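Local coordinates for protein D-glycero-beta-D-manno-heptose-1,7-bisphosphate 7-phosphatase (Mesorhizobium loti, PDB 2O2X) that removes the C-7 phosphate from D-glycero-beta-D-manno-heptose 1,7-bisphosphate, a magnesium-dependent step in the biosynthesis of ADP-L-glycero-beta-D-manno-heptose, at residues G141-A146 / M167-R172; M61-A66 / S200-L205. One frame throughout, in Å; residues are numbered along the deposited sequence. Where two conformers were deposited one is given.

Interaction 1 of 2, residues G141-A146 / M167-R172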
ATOM      1  N   GLY A 141       7.455   4.575   8.194  1.00  9.20           N
ATOM      2  CA  GLY A 141       6.499   4.771   9.286  1.00  8.23           C
ATOM      3  C   GLY A 141       5.156   4.125   9.107  1.00 10.88           C
ATOM      4  O   GLY A 141       4.582   3.583  10.057  1.00 10.01           O
HETATM    5  N   MSE A 142       4.613   4.192   7.896  1.00  8.67           N
HETATM    6  CA  MSE A 142       3.254   3.636   7.703  1.00  7.28           C
HETATM    7  C   MSE A 142       3.272   2.115   7.841  1.00  8.57           C
HETATM    8  O   MSE A 142       2.303   1.502   8.282  1.00  8.62           O
HETATM    9  CB  MSE A 142       2.670   4.025   6.330  1.00  8.33           C
HETATM   10  CG  MSE A 142       2.220   5.444   6.290  1.00  7.93           C
HETATM   11 SE   MSE A 142       1.308   5.926   4.636  0.75  7.95          SE
HETATM   12  CE  MSE A 142       2.806   6.028   3.468  1.00  8.93           C
ATOM     13  N   LEU A 143       4.361   1.478   7.395  1.00  8.81           N
ATOM     14  CA  LEU A 143       4.489   0.030   7.533  1.00  9.52           C
ATOM     15  C   LEU A 143       4.649  -0.337   9.007  1.00 11.37           C
ATOM     16  O   LEU A 143       4.020  -1.268   9.489  1.00 10.94           O
ATOM     17  CB  LEU A 143       5.672  -0.518   6.710  1.00  8.72           C
ATOM     18  CG  LEU A 143       5.550  -0.532   5.183  1.00  9.34           C
ATOM     19  CD1 LEU A 143       5.603   0.862   4.592  1.00 11.41           C
ATOM     20  CD2 LEU A 143       6.619  -1.419   4.602  1.00 12.17           C
ATOM     21  N   VAL A 144       5.495   0.403   9.708  1.00 10.49           N
ATOM     22  CA  VAL A 144       5.736   0.148  11.129  1.00 11.95           C
ATOM     23  C   VAL A 144       4.437   0.356  11.918  1.00  9.93           C
ATOM     24  O   VAL A 144       4.077  -0.462  12.779  1.00 11.00           O
ATOM     25  CB  VAL A 144       6.894   1.043  11.641  1.00 11.88           C
ATOM     26  CG1 VAL A 144       7.003   1.008  13.175  1.00 14.69           C
ATOM     27  CG2 VAL A 144       8.179   0.637  10.994  1.00 13.73           C
ATOM     28  N   GLU A 145       3.691   1.409  11.600  1.00  9.69           N
ATOM     29  CA  GLU A 145       2.423   1.656  12.288  1.00 11.64           C
ATOM     30  C   GLU A 145       1.383   0.571  12.007  1.00 12.31           C
ATOM     31  O   GLU A 145       0.699   0.087  12.913  1.00 11.60           O
ATOM     32  CB  GLU A 145       1.891   3.020  11.902  1.00 13.14           C
ATOM     33  CG  GLU A 145       0.631   3.455  12.619  1.00 14.61           C
ATOM     34  CD  GLU A 145       0.781   3.590  14.132  1.00 16.86           C
ATOM     35  OE1 GLU A 145       1.911   3.817  14.625  1.00 22.87           O
ATOM     36  OE2 GLU A 145      -0.254   3.489  14.818  1.00 20.20           O
ATOM     37  N   ALA A 146       1.237   0.170  10.747  1.00  9.91           N
ATOM     38  CA  ALA A 146       0.341  -0.943  10.422  1.00  9.01           C
ATOM     39  C   ALA A 146       0.776  -2.187  11.188  1.00  9.89           C
ATOM     40  O   ALA A 146      -0.068  -2.944  11.720  1.00 10.17           O
ATOM     41  CB  ALA A 146       0.354  -1.200   8.901  1.00  8.85           C
HETATM   42  N   MSE A 167      10.046   0.419  -2.345  1.00  7.92           N
HETATM   43  CA  MSE A 167      11.040  -0.611  -2.080  1.00  7.45           C
HETATM   44  C   MSE A 167      11.943  -0.193  -0.941  1.00  9.15           C
HETATM   45  O   MSE A 167      12.294  -1.011  -0.102  1.00 10.08           O
HETATM   46  CB  MSE A 167      11.885  -0.867  -3.321  1.00  8.03           C
HETATM   47  CG  MSE A 167      11.130  -1.342  -4.584  1.00  8.31           C
HETATM   48 SE   MSE A 167      10.148  -2.997  -4.329  0.75  8.42          SE
HETATM   49  CE  MSE A 167       8.339  -2.233  -3.973  1.00 10.05           C
ATOM     50  N   GLN A 168      12.296   1.087  -0.912  1.00  9.98           N
ATOM     51  CA  GLN A 168      13.098   1.632   0.178  1.00  8.98           C
ATOM     52  C   GLN A 168      12.350   1.551   1.511  1.00 10.32           C
ATOM     53  O   GLN A 168      12.903   1.117   2.524  1.00 10.39           O
ATOM     54  CB  GLN A 168      13.510   3.075  -0.106  1.00  9.59           C
ATOM     55  CG  GLN A 168      14.414   3.291  -1.336  1.00  9.19           C
ATOM     56  CD  GLN A 168      14.497   4.758  -1.757  1.00 10.67           C
ATOM     57  OE1 GLN A 168      13.481   5.447  -1.858  1.00 14.01           O
ATOM     58  NE2 GLN A 168      15.716   5.247  -2.008  1.00 13.69           N
ATOM     59  N   ALA A 169      11.068   1.905   1.494  1.00  8.84           N
ATOM     60  CA  ALA A 169      10.253   1.827   2.705  1.00  9.02           C
ATOM     61  C   ALA A 169      10.147   0.388   3.222  1.00 10.53           C
ATOM     62  O   ALA A 169      10.277   0.119   4.409  1.00  9.67           O
ATOM     63  CB  ALA A 169       8.878   2.379   2.426  1.00  9.16           C
ATOM     64  N   GLY A 170       9.909  -0.547   2.321  1.00  8.70           N
ATOM     65  CA  GLY A 170       9.908  -1.951   2.687  1.00  8.36           C
ATOM     66  C   GLY A 170      11.214  -2.411   3.318  1.00 10.59           C
ATOM     67  O   GLY A 170      11.195  -3.042   4.376  1.00 10.34           O
ATOM     68  N   LYS A 171      12.346  -2.120   2.678  1.00  9.93           N
ATOM     69  CA  LYS A 171      13.660  -2.496   3.218  0.50 11.15           C
ATOM     70  C   LYS A 171      13.847  -1.890   4.610  1.00  9.52           C
ATOM     71  O   LYS A 171      14.270  -2.551   5.545  1.00 11.89           O
ATOM     72  CB  LYS A 171      14.761  -2.015   2.271  0.50 12.34           C
ATOM     73  CG  LYS A 171      16.187  -2.479   2.623  0.50 11.63           C
ATOM     74  CD  LYS A 171      17.163  -2.192   1.484  0.50 12.21           C
ATOM     75  CE  LYS A 171      17.290  -0.678   1.203  0.50 14.31           C
ATOM     76  NZ  LYS A 171      18.461  -0.327   0.321  0.50 18.78           N
ATOM     77  N   ARG A 172      13.538  -0.622   4.738  1.00  9.11           N
ATOM     78  CA  ARG A 172      13.746   0.083   6.009  0.70  9.24           C
ATOM     79  C   ARG A 172      12.838  -0.411   7.135  1.00 12.21           C
ATOM     80  O   ARG A 172      13.179  -0.254   8.316  1.00 13.37           O
ATOM     81  CB  ARG A 172      13.600   1.593   5.820  0.70  9.59           C
ATOM     82  CG  ARG A 172      14.656   2.209   4.888  0.70 11.31           C
ATOM     83  CD  ARG A 172      14.485   3.707   4.724  0.70 13.14           C
ATOM     84  NE  ARG A 172      15.118   4.240   3.523  0.70 12.46           N
ATOM     85  CZ  ARG A 172      15.067   5.519   3.163  0.70 12.53           C
ATOM     86  NH1 ARG A 172      14.433   6.407   3.921  0.70 12.94           N
ATOM     87  NH2 ARG A 172      15.653   5.925   2.050  0.70  9.52           N
TER
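Leu143 carries this contact almost alone, spreading the fork of its isobutyl group over the turn of the facing helix formed by Ala169 and Gly170. The tight part is the CD2 branch, a methyl that rests against main chain. Leu143 CD2 lies 3.8 Å from Gly170 CA. The distance from Leu143 CD2 to the backbone oxygen Ala169 O is 4.0 Å. The CD1 branch meets a side chain instead, with Leu143 CD1 4.2 Å from Ala169 CB. With CG placed anti to the carbonyl carbon (chi1 -71°) and chi2 at 71°, a less common leucine shape, both methyls are directed across the gap. On the glycine side CD2 thus sits on a bare CA, and Leu143 CA and Gly170 CA are 7.5 Å from each other. All three residues are buried, and the contact is purely van der Waals. In the Rossmann-like core of this HAD phosphatase, helix 141-150 leads towards strand 158-161 and helix 164-172 follows that strand, so the contact joins successive helices along one face of the sheet. Beneath it, Met142, present as selenomethionine, packs on Val78, Asn80 and Leu116 of the strands, while Met167, likewise selenomethionine, reaches Ile193. Met142 also touches Lys137, which, by similarity, stabilises the phosphoryl group. Towards solvent the packing is much looser. Val144 CG2 stays 5.7 Å from Arg172 O, and the aliphatic part of Arg172 leads its guanidinium group away from segment 141-146. Exposed Lys171 points off the far side of its helix.

Interaction 2 of 2, residues M61-A66 / S200-L205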
HETATM    1  N   MSE A  61      -3.234  -6.074 -10.904  1.00  9.66           N
HETATM    2  CA  MSE A  61      -3.040  -6.181  -9.451  1.00  9.20           C
HETATM    3  C   MSE A  61      -4.105  -7.060  -8.797  1.00  9.15           C
HETATM    4  O   MSE A  61      -3.957  -7.514  -7.663  1.00  9.69           O
HETATM    5  CB  MSE A  61      -3.020  -4.793  -8.780  1.00  9.40           C
HETATM    6  CG  MSE A  61      -2.381  -4.763  -7.400  1.00 11.35           C
HETATM    7 SE   MSE A  61      -0.608  -5.518  -7.225  0.75  9.77          SE
HETATM    8  CE  MSE A  61       0.193  -4.755  -8.788  1.00 11.88           C
ATOM      9  N   LEU A  62      -5.231  -7.259  -9.480  1.00  9.21           N
ATOM     10  CA  LEU A  62      -6.350  -7.943  -8.842  1.00  9.70           C
ATOM     11  C   LEU A  62      -6.048  -9.405  -8.447  1.00  9.13           C
ATOM     12  O   LEU A  62      -6.469  -9.829  -7.370  1.00  9.56           O
ATOM     13  CB  LEU A  62      -7.607  -7.871  -9.719  1.00 11.32           C
ATOM     14  CG  LEU A  62      -8.134  -6.442  -9.944  1.00 11.52           C
ATOM     15  CD1 LEU A  62      -9.237  -6.388 -10.984  1.00 14.96           C
ATOM     16  CD2 LEU A  62      -8.609  -5.828  -8.634  1.00 13.93           C
ATOM     17  N   PRO A  63      -5.293 -10.179  -9.273  1.00 10.09           N
ATOM     18  CA  PRO A  63      -4.926 -11.521  -8.810  1.00 10.43           C
ATOM     19  C   PRO A  63      -4.152 -11.524  -7.494  1.00  9.85           C
ATOM     20  O   PRO A  63      -4.287 -12.434  -6.690  1.00 10.09           O
ATOM     21  CB  PRO A  63      -4.068 -12.055  -9.960  1.00 10.24           C
ATOM     22  CG  PRO A  63      -4.601 -11.340 -11.149  1.00  9.96           C
ATOM     23  CD  PRO A  63      -4.816  -9.955 -10.653  1.00 10.20           C
ATOM     24  N   ALA A  64      -3.295 -10.534  -7.296  1.00  8.86           N
ATOM     25  CA  ALA A  64      -2.529 -10.467  -6.032  1.00  9.42           C
ATOM     26  C   ALA A  64      -3.412 -10.197  -4.834  1.00  9.81           C
ATOM     27  O   ALA A  64      -3.247 -10.830  -3.786  1.00  9.08           O
ATOM     28  CB  ALA A  64      -1.440  -9.401  -6.144  1.00 10.73           C
ATOM     29  N   ILE A  65      -4.334  -9.252  -4.957  1.00  9.15           N
ATOM     30  CA  ILE A  65      -5.247  -8.973  -3.868  1.00  7.60           C
ATOM     31  C   ILE A  65      -6.125 -10.204  -3.586  1.00  9.56           C
ATOM     32  O   ILE A  65      -6.271 -10.601  -2.442  1.00 10.44           O
ATOM     33  CB  ILE A  65      -6.109  -7.718  -4.152  1.00  8.52           C
ATOM     34  CG1 ILE A  65      -5.229  -6.489  -4.424  1.00  7.97           C
ATOM     35  CG2 ILE A  65      -7.013  -7.406  -2.968  1.00  9.28           C
ATOM     36  CD1 ILE A  65      -5.995  -5.267  -4.794  1.00  9.64           C
ATOM     37  N   ALA A  66      -6.676 -10.796  -4.638  1.00 10.50           N
ATOM     38  CA  ALA A  66      -7.495 -12.008  -4.471  1.00 11.22           C
ATOM     39  C   ALA A  66      -6.727 -13.127  -3.766  1.00 10.29           C
ATOM     40  O   ALA A  66      -7.240 -13.802  -2.867  1.00 10.61           O
ATOM     41  CB  ALA A  66      -7.974 -12.486  -5.816  1.00 10.54           C
ATOM     42  N   SER A 200       4.438 -13.750 -15.930  1.00 11.85           N
ATOM     43  CA  SER A 200       5.347 -14.655 -15.267  1.00 12.31           C
ATOM     44  C   SER A 200       5.809 -14.096 -13.927  1.00 10.50           C
ATOM     45  O   SER A 200       5.864 -14.809 -12.934  1.00 12.36           O
ATOM     46  CB  SER A 200       6.546 -14.961 -16.164  1.00 17.30           C
ATOM     47  OG  SER A 200       7.426 -15.843 -15.508  1.00 23.79           O
ATOM     48  N   GLU A 201       6.147 -12.805 -13.937  1.00  9.61           N
ATOM     49  CA  GLU A 201       6.590 -12.130 -12.729  1.00 10.73           C
ATOM     50  C   GLU A 201       5.461 -11.990 -11.717  1.00 11.43           C
ATOM     51  O   GLU A 201       5.716 -12.093 -10.515  1.00 10.14           O
ATOM     52  CB  GLU A 201       7.276 -10.828 -13.096  1.00 10.09           C
ATOM     53  CG  GLU A 201       8.653 -11.143 -13.747  1.00  9.52           C
ATOM     54  CD  GLU A 201       9.353  -9.988 -14.446  1.00 13.45           C
ATOM     55  OE1 GLU A 201       8.837  -8.848 -14.507  1.00 12.35           O
ATOM     56  OE2 GLU A 201      10.477 -10.237 -14.958  1.00 15.06           O
ATOM     57  N   LEU A 202       4.224 -11.782 -12.164  1.00 10.63           N
ATOM     58  CA  LEU A 202       3.076 -11.805 -11.269  1.00 10.91           C
ATOM     59  C   LEU A 202       2.999 -13.171 -10.597  1.00 10.46           C
ATOM     60  O   LEU A 202       2.770 -13.272  -9.408  1.00  9.16           O
ATOM     61  CB  LEU A 202       1.791 -11.470 -12.019  1.00  9.90           C
ATOM     62  CG  LEU A 202       0.494 -11.641 -11.238  1.00 10.72           C
ATOM     63  CD1 LEU A 202       0.464 -10.751 -10.023  1.00 13.18           C
ATOM     64  CD2 LEU A 202      -0.682 -11.358 -12.098  1.00 11.92           C
ATOM     65  N   GLY A 203       3.274 -14.230 -11.353  1.00 10.50           N
ATOM     66  CA  GLY A 203       3.309 -15.572 -10.777  1.00 10.89           C
ATOM     67  C   GLY A 203       4.269 -15.720  -9.628  1.00 12.08           C
ATOM     68  O   GLY A 203       3.967 -16.417  -8.668  1.00 11.74           O
ATOM     69  N   ASP A 204       5.445 -15.103  -9.753  1.00 10.27           N
ATOM     70  CA  ASP A 204       6.439 -15.122  -8.681  1.00 11.92           C
ATOM     71  C   ASP A 204       5.841 -14.475  -7.443  1.00 11.91           C
ATOM     72  O   ASP A 204       5.999 -14.966  -6.332  1.00 11.44           O
ATOM     73  CB  ASP A 204       7.731 -14.377  -9.057  1.00 13.14           C
ATOM     74  CG  ASP A 204       8.421 -14.940 -10.305  1.00 19.48           C
ATOM     75  OD1 ASP A 204       8.399 -16.168 -10.500  1.00 19.69           O
ATOM     76  OD2 ASP A 204       8.968 -14.136 -11.094  1.00 20.29           O
ATOM     77  N   LEU A 205       5.207 -13.318  -7.621  1.00 10.71           N
ATOM     78  CA  LEU A 205       4.557 -12.666  -6.495  1.00  9.35           C
ATOM     79  C   LEU A 205       3.454 -13.521  -5.854  1.00  8.53           C
ATOM     80  O   LEU A 205       3.396 -13.639  -4.626  1.00  8.36           O
ATOM     81  CB  LEU A 205       3.990 -11.299  -6.926  1.00  9.56           C
ATOM     82  CG  LEU A 205       3.047 -10.573  -5.972  1.00  9.47           C
ATOM     83  CD1 LEU A 205       3.795 -10.274  -4.698  1.00  8.59           C
ATOM     84  CD2 LEU A 205       2.491  -9.300  -6.591  1.00 10.64           C
TER
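Pro63 and Leu202 meet at the outer side of this helix-helix contact, and Ala64 and Leu205 at its buried side. The two helices belong to the Rossmann-like HAD fold: helix 62-71 lies in the chain between parallel strands 34-36 and 75-80, and helix 199-211 follows strand 191-196 at the end of the chain. Each leucine uses its CD2 methyl. Leu202 CD2 lies 4.0 Å from Pro63 CG and 4.1 Å from Pro63 CB, touching the proline ring along one bond, and the two side chains cross at about a right angle. One helical turn further on, Leu205 CD2 is 4.0 Å from Ala64 CB, a meeting of single methyls. Both leucines extend with CG anti to the backbone N (chi1 172° in Leu202 and 169° in Leu205), which sends their branches from the same face of the helix towards Pro63 and Ala64. The alanine lets the backbones approach to 7.4 Å between Ala64 CA and Leu205 CA. Behind this first shell is the sheet: Leu202, Leu205 and Met61, present as selenomethionine, all touch Leu196, while Leu205 also packs on Trp179 and Met61 on Val181. Met61 starts away from helix 199-211, but its end bends back so that Met61 SE is 4.9 Å from Leu205 CD2. On the other side of helix 62-71, Ile65 and Leu62 touch Leu105 of helix 91-107, so the helix is packed between two others. Within helix 62-71 itself, the carbonyl oxygen Pro63 O is hydrogen-bonded to Thr67 OG1.

Overall arrangement
Interactions 1 and 2 pack helix pairs against opposite faces of the central sheet; their centres lie 21 Å apart, and their nearest atoms about 9 Å apart, without touching. Residues 61-66 and 200-205 come from distant parts of the chain, and both segments of interaction 1 fall between them in sequence. The shortest distances to sites assigned by similarity are at interaction 1: the side chain of Ala169 is about 4 Å from that of Lys137 and about 8 Å from that of Asn80, a probable substrate ligand. In interaction 2 the side chain of Leu205 is about 11 Å from that of the probable nucleophile Asp37 and about 12 Å from that of Asp162, a probable magnesium ligand.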